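Local coordinates for protein trans-2-enoyl-CoA reductase (PDB 4GGO) that catalyses the NADH-dependent reduction of the carbon-carbon double bond of crotonyl-CoA to give butyryl-CoA in fatty acid synthesis, at residues V165-G175 against E187-A198. Sequence-based numbering, arbitrary orientation.
Sequences VLKPFGKTFTG and EISAEPANDEEA
A190 O is gripped by F173 N of the partner strand at 2.9 Å, and weakly by T172 OG1 just before it at 3.5 Å. A190 N returns a bond to F173 O, closing the hydrogen-bonded antiparallel pair. G175 and I188 form the next such pair. Between them, T174 and S189 make a non-hydrogen-bonded pair whose hydroxyls meet tip to tip, OG1 to OG 2.7 Å, over one face of this two-stranded hairpin; A190 CB lies on the other face, against P168 CD.

Beyond the strands the two segments stay joined. P168 O accepts from A193 N at 2.9 Å, and the F169 ring sets CZ and CE1 at its edge against A198 CB. A water at the edge of that ring, in its plane, bridges G170 N and A193 O. The contact lies at the surface of the catalytic region, with F173 packed on A242 and L243 of helix 241-244 and the L166 side chain about 6 Å from that of Y244, the inferred proton donor.

The K167 methylenes cover E191 O, CD at 3.1 Å, and this buried carbonyl has no hydrogen-bond partner. The side chain then bends at chi3 (-69°) and brings NZ to E197 OE2 in a salt bridge whose modelled length of 2.4 Å is doubtful. E197 OE1 accepts from N194 N, while N194 OD1 caps E197 N: a capping box. The E197 carboxylate thus serves the capping box through OE1 and the lysine through OE2; this ion pair probably favours its ionised form and ties the loop entering the hairpin to the start of the helix that follows it.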
ATOM      1  N   VAL A 165      -7.431  15.953   0.033  1.00 36.04           N
ATOM      2  CA  VAL A 165      -6.968  16.527   1.290  1.00 36.09           C
ATOM      3  C   VAL A 165      -7.209  15.547   2.435  1.00 32.00           C
ATOM      4  O   VAL A 165      -8.043  14.646   2.329  1.00 36.76           O
ATOM      5  CB  VAL A 165      -7.675  17.861   1.611  1.00 38.11           C
ATOM      6  CG1 VAL A 165      -7.514  18.844   0.457  1.00 42.74           C
ATOM      7  CG2 VAL A 165      -9.146  17.626   1.918  1.00 35.23           C
ATOM      8  N   LEU A 166      -6.469  15.719   3.524  1.00 32.69           N
ATOM      9  CA  LEU A 166      -6.625  14.877   4.702  1.00 36.51           C
ATOM     10  C   LEU A 166      -7.092  15.732   5.870  1.00 34.15           C
ATOM     11  O   LEU A 166      -6.289  16.139   6.710  1.00 36.86           O
ATOM     12  CB  LEU A 166      -5.299  14.204   5.056  1.00 36.57           C
ATOM     13  CG  LEU A 166      -4.549  13.510   3.918  1.00 39.80           C
ATOM     14  CD1 LEU A 166      -3.261  12.889   4.432  1.00 43.96           C
ATOM     15  CD2 LEU A 166      -5.424  12.462   3.250  1.00 43.28           C
ATOM     16  N   LYS A 167      -8.392  16.011   5.921  1.00 28.80           N
ATOM     17  CA  LYS A 167      -8.927  16.967   6.885  1.00 32.13           C
ATOM     18  C   LYS A 167     -10.282  16.532   7.454  1.00 33.14           C
ATOM     19  O   LYS A 167     -11.005  15.762   6.822  1.00 31.30           O
ATOM     20  CB  LYS A 167      -9.018  18.360   6.242  1.00 33.36           C
ATOM     21  CG  LYS A 167      -7.656  18.977   5.930  1.00 34.55           C
ATOM     22  CD  LYS A 167      -7.738  20.435   5.508  1.00 38.97           C
ATOM     23  CE  LYS A 167      -8.390  20.602   4.155  1.00 44.16           C
ATOM     24  NZ  LYS A 167      -8.089  21.953   3.601  1.00 47.41           N
ATOM     25  N   PRO A 168     -10.626  17.020   8.659  1.00 26.18           N
ATOM     26  CA  PRO A 168     -11.912  16.676   9.273  1.00 32.17           C
ATOM     27  C   PRO A 168     -13.047  17.550   8.748  1.00 36.20           C
ATOM     28  O   PRO A 168     -12.824  18.396   7.883  1.00 39.01           O
ATOM     29  CB  PRO A 168     -11.673  16.988  10.748  1.00 35.58           C
ATOM     30  CG  PRO A 168     -10.725  18.134  10.713  1.00 39.58           C
ATOM     31  CD  PRO A 168      -9.805  17.860   9.550  1.00 30.68           C
ATOM     32  N   PHE A 169     -14.251  17.339   9.270  1.00 36.42           N
ATOM     33  CA  PHE A 169     -15.385  18.200   8.959  1.00 40.36           C
ATOM     34  C   PHE A 169     -15.886  18.885  10.226  1.00 35.86           C
ATOM     35  O   PHE A 169     -15.842  18.306  11.312  1.00 38.77           O
ATOM     36  CB  PHE A 169     -16.526  17.403   8.318  1.00 36.66           C
ATOM     37  CG  PHE A 169     -16.225  16.915   6.928  1.00 41.55           C
ATOM     38  CD1 PHE A 169     -16.026  17.808   5.890  1.00 42.06           C
ATOM     39  CD2 PHE A 169     -16.162  15.560   6.657  1.00 45.34           C
ATOM     40  CE1 PHE A 169     -15.755  17.357   4.612  1.00 48.04           C
ATOM     41  CE2 PHE A 169     -15.892  15.102   5.382  1.00 37.87           C
ATOM     42  CZ  PHE A 169     -15.689  16.001   4.359  1.00 39.66           C
ATOM     43  N   GLY A 170     -16.359  20.118  10.083  1.00 40.69           N
ATOM     44  CA  GLY A 170     -16.918  20.853  11.204  1.00 42.23           C
ATOM     45  C   GLY A 170     -15.882  21.570  12.048  1.00 46.33           C
ATOM     46  O   GLY A 170     -15.736  22.789  11.966  1.00 47.08           O
ATOM     47  N   LYS A 171     -15.160  20.811  12.866  1.00 41.93           N
ATOM     48  CA  LYS A 171     -14.162  21.388  13.761  1.00 43.70           C
ATOM     49  C   LYS A 171     -12.742  21.004  13.367  1.00 47.61           C
ATOM     50  O   LYS A 171     -12.522  19.995  12.695  1.00 40.70           O
ATOM     51  CB  LYS A 171     -14.423  20.959  15.206  1.00 43.81           C
ATOM     52  CG  LYS A 171     -15.678  21.549  15.823  1.00 61.14           C
ATOM     53  CD  LYS A 171     -15.755  21.228  17.308  1.00 58.25           C
ATOM     54  CE  LYS A 171     -16.996  21.831  17.944  1.00 55.77           C
ATOM     55  NZ  LYS A 171     -17.034  23.310  17.793  1.00 65.45           N
ATOM     56  N   THR A 172     -11.782  21.817  13.795  1.00 41.95           N
ATOM     57  CA  THR A 172     -10.374  21.525  13.567  1.00 41.82           C
ATOM     58  C   THR A 172      -9.935  20.315  14.389  1.00 40.32           C
ATOM     59  O   THR A 172     -10.235  20.216  15.579  1.00 37.69           O
ATOM     60  CB  THR A 172      -9.480  22.741  13.899  1.00 44.80           C
ATOM     61  OG1 THR A 172      -8.108  22.332  13.960  1.00 46.19           O
ATOM     62  CG2 THR A 172      -9.878  23.353  15.234  1.00 54.75           C
ATOM     63  N   PHE A 173      -9.238  19.387  13.744  1.00 35.47           N
ATOM     64  CA  PHE A 173      -8.724  18.213  14.436  1.00 36.34           C
ATOM     65  C   PHE A 173      -7.301  18.466  14.911  1.00 32.46           C
ATOM     66  O   PHE A 173      -6.399  18.700  14.108  1.00 34.67           O
ATOM     67  CB  PHE A 173      -8.775  16.979  13.534  1.00 39.59           C
ATOM     68  CG  PHE A 173      -8.115  15.766  14.126  1.00 28.02           C
ATOM     69  CD1 PHE A 173      -8.591  15.207  15.299  1.00 37.94           C
ATOM     70  CD2 PHE A 173      -7.025  15.181  13.504  1.00 36.71           C
ATOM     71  CE1 PHE A 173      -7.988  14.090  15.846  1.00 34.89           C
ATOM     72  CE2 PHE A 173      -6.418  14.064  14.045  1.00 39.55           C
ATOM     73  CZ  PHE A 173      -6.899  13.517  15.219  1.00 32.94           C
ATOM     74  N   THR A 174      -7.110  18.423  16.224  1.00 34.90           N
ATOM     75  CA  THR A 174      -5.816  18.713  16.821  1.00 33.58           C
ATOM     76  C   THR A 174      -5.367  17.563  17.712  1.00 33.72           C
ATOM     77  O   THR A 174      -6.149  17.039  18.505  1.00 32.37           O
ATOM     78  CB  THR A 174      -5.867  20.013  17.651  1.00 38.83           C
ATOM     79  OG1 THR A 174      -6.242  21.106  16.802  1.00 40.46           O
ATOM     80  CG2 THR A 174      -4.514  20.310  18.280  1.00 35.61           C
ATOM     81  N   GLY A 175      -4.106  17.171  17.570  1.00 33.30           N
ATOM     82  CA  GLY A 175      -3.546  16.117  18.392  1.00 30.02           C
ATOM     83  C   GLY A 175      -2.035  16.177  18.460  1.00 26.72           C
ATOM     84  O   GLY A 175      -1.397  16.910  17.704  1.00 32.33           O
ATOM     85  N   GLU A 187       2.407  19.637  18.687  1.00 38.98           N
ATOM     86  CA  GLU A 187       0.959  19.698  18.587  1.00 39.38           C
ATOM     87  C   GLU A 187       0.583  20.311  17.246  1.00 45.95           C
ATOM     88  O   GLU A 187       0.832  21.492  17.001  1.00 47.01           O
ATOM     89  CB  GLU A 187       0.369  20.517  19.733  1.00 49.51           C
ATOM     90  CG  GLU A 187      -1.131  20.728  19.624  1.00 56.95           C
ATOM     91  CD  GLU A 187      -1.815  20.755  20.975  1.00 61.88           C
ATOM     92  OE1 GLU A 187      -1.288  20.131  21.922  1.00 65.74           O
ATOM     93  OE2 GLU A 187      -2.879  21.397  21.092  1.00 62.73           O
ATOM     94  N   ILE A 188      -0.004  19.500  16.373  1.00 38.97           N
ATOM     95  CA  ILE A 188      -0.380  19.965  15.045  1.00 35.64           C
ATOM     96  C   ILE A 188      -1.879  19.832  14.825  1.00 37.28           C
ATOM     97  O   ILE A 188      -2.564  19.126  15.566  1.00 34.68           O
ATOM     98  CB  ILE A 188       0.367  19.201  13.942  1.00 41.85           C
ATOM     99  CG1 ILE A 188      -0.104  17.747  13.878  1.00 41.13           C
ATOM    100  CG2 ILE A 188       1.865  19.269  14.176  1.00 44.47           C
ATOM    101  CD1 ILE A 188       0.465  16.981  12.703  1.00 41.71           C
ATOM    102  N   SER A 189      -2.383  20.511  13.802  1.00 32.88           N
ATOM    103  CA  SER A 189      -3.816  20.555  13.555  1.00 30.11           C
ATOM    104  C   SER A 189      -4.162  20.390  12.081  1.00 33.60           C
ATOM    105  O   SER A 189      -3.348  20.673  11.201  1.00 36.65           O
ATOM    106  CB  SER A 189      -4.396  21.877  14.066  1.00 31.96           C
ATOM    107  OG  SER A 189      -4.120  22.057  15.445  1.00 37.78           O
ATOM    108  N   ALA A 190      -5.379  19.926  11.825  1.00 29.62           N
ATOM    109  CA  ALA A 190      -5.926  19.883  10.477  1.00 31.48           C
ATOM    110  C   ALA A 190      -7.247  20.642  10.462  1.00 35.38           C
ATOM    111  O   ALA A 190      -8.187  20.284  11.172  1.00 36.23           O
ATOM    112  CB  ALA A 190      -6.126  18.445  10.025  1.00 33.61           C
ATOM    113  N   GLU A 191      -7.307  21.702   9.661  1.00 35.01           N
ATOM    114  CA  GLU A 191      -8.497  22.540   9.577  1.00 41.45           C
ATOM    115  C   GLU A 191      -9.631  21.790   8.883  1.00 37.95           C
ATOM    116  O   GLU A 191      -9.379  20.903   8.074  1.00 39.35           O
ATOM    117  CB  GLU A 191      -8.176  23.833   8.820  1.00 41.18           C
ATOM    118  CG  GLU A 191      -7.002  24.623   9.388  1.00 49.53           C
ATOM    119  CD  GLU A 191      -7.373  25.459  10.602  1.00 55.97           C
ATOM    120  OE1 GLU A 191      -7.109  26.680  10.581  1.00 59.67           O
ATOM    121  OE2 GLU A 191      -7.917  24.901  11.578  1.00 46.72           O
ATOM    122  N   PRO A 192     -10.887  22.137   9.205  1.00 40.87           N
ATOM    123  CA  PRO A 192     -12.027  21.485   8.549  1.00 39.80           C
ATOM    124  C   PRO A 192     -12.086  21.803   7.055  1.00 39.45           C
ATOM    125  O   PRO A 192     -11.740  22.909   6.644  1.00 38.79           O
ATOM    126  CB  PRO A 192     -13.239  22.078   9.277  1.00 42.39           C
ATOM    127  CG  PRO A 192     -12.748  23.362   9.856  1.00 44.62           C
ATOM    128  CD  PRO A 192     -11.319  23.114  10.220  1.00 37.13           C
ATOM    129  N   ALA A 193     -12.518  20.834   6.255  1.00 35.41           N
ATOM    130  CA  ALA A 193     -12.524  20.981   4.804  1.00 42.05           C
ATOM    131  C   ALA A 193     -13.862  21.484   4.271  1.00 36.73           C
ATOM    132  O   ALA A 193     -14.894  21.362   4.932  1.00 37.00           O
ATOM    133  CB  ALA A 193     -12.154  19.663   4.139  1.00 45.66           C
ATOM    134  N   ASN A 194     -13.830  22.050   3.067  1.00 41.04           N
ATOM    135  CA  ASN A 194     -15.042  22.508   2.395  1.00 42.77           C
ATOM    136  C   ASN A 194     -15.611  21.460   1.438  1.00 46.48           C
ATOM    137  O   ASN A 194     -15.029  20.388   1.263  1.00 41.24           O
ATOM    138  CB  ASN A 194     -14.788  23.832   1.662  1.00 39.87           C
ATOM    139  CG  ASN A 194     -13.612  23.757   0.702  1.00 43.82           C
ATOM    140  OD1 ASN A 194     -13.440  22.774  -0.018  1.00 43.84           O
ATOM    141  ND2 ASN A 194     -12.787  24.799   0.697  1.00 43.24           N
ATOM    142  N   ASP A 195     -16.744  21.780   0.818  1.00 49.83           N
ATOM    143  CA  ASP A 195     -17.437  20.846  -0.066  1.00 47.34           C
ATOM    144  C   ASP A 195     -16.611  20.460  -1.295  1.00 43.77           C
ATOM    145  O   ASP A 195     -16.742  19.351  -1.809  1.00 47.98           O
ATOM    146  CB  ASP A 195     -18.794  21.416  -0.491  1.00 53.32           C
ATOM    147  CG  ASP A 195     -19.854  21.271   0.586  1.00 61.34           C
ATOM    148  OD1 ASP A 195     -19.497  20.969   1.743  1.00 65.93           O
ATOM    149  OD2 ASP A 195     -21.047  21.465   0.272  1.00 68.19           O
ATOM    150  N   GLU A 196     -15.762  21.373  -1.759  1.00 40.67           N
ATOM    151  CA  GLU A 196     -14.895  21.092  -2.900  1.00 47.65           C
ATOM    152  C   GLU A 196     -13.811  20.076  -2.555  1.00 40.73           C
ATOM    153  O   GLU A 196     -13.634  19.083  -3.261  1.00 36.46           O
ATOM    154  CB  GLU A 196     -14.258  22.377  -3.437  1.00 50.72           C
ATOM    155  CG  GLU A 196     -15.086  23.076  -4.504  1.00 51.24           C
ATOM    156  CD  GLU A 196     -14.274  24.066  -5.319  1.00 70.71           C
ATOM    157  OE1 GLU A 196     -13.219  24.522  -4.828  1.00 73.28           O
ATOM    158  OE2 GLU A 196     -14.689  24.381  -6.454  1.00 72.19           O
ATOM    159  N   GLU A 197     -13.092  20.333  -1.468  1.00 39.48           N
ATOM    160  CA  GLU A 197     -12.051  19.428  -0.994  1.00 41.23           C
ATOM    161  C   GLU A 197     -12.617  18.046  -0.687  1.00 35.28           C
ATOM    162  O   GLU A 197     -11.959  17.032  -0.915  1.00 36.99           O
ATOM    163  CB  GLU A 197     -11.371  20.007   0.248  1.00 38.03           C
ATOM    164  CG  GLU A 197     -10.543  21.250  -0.026  1.00 43.40           C
ATOM    165  CD  GLU A 197     -10.035  21.899   1.244  1.00 42.63           C
ATOM    166  OE1 GLU A 197     -10.847  22.125   2.165  1.00 38.82           O
ATOM    167  OE2 GLU A 197      -8.821  22.180   1.326  1.00 49.25           O
ATOM    168  N   ALA A 198     -13.843  18.016  -0.174  1.00 35.75           N
ATOM    169  CA  ALA A 198     -14.513  16.759   0.145  1.00 34.59           C
ATOM    170  C   ALA A 198     -14.816  15.959  -1.118  1.00 36.42           C
ATOM    171  O   ALA A 198     -14.533  14.762  -1.188  1.00 33.70           O
ATOM    172  CB  ALA A 198     -15.790  17.024   0.922  1.00 36.27           C
TER
HETATM  173  O   HOH W   1     -16.312  21.486   7.358  1.00 40.43           O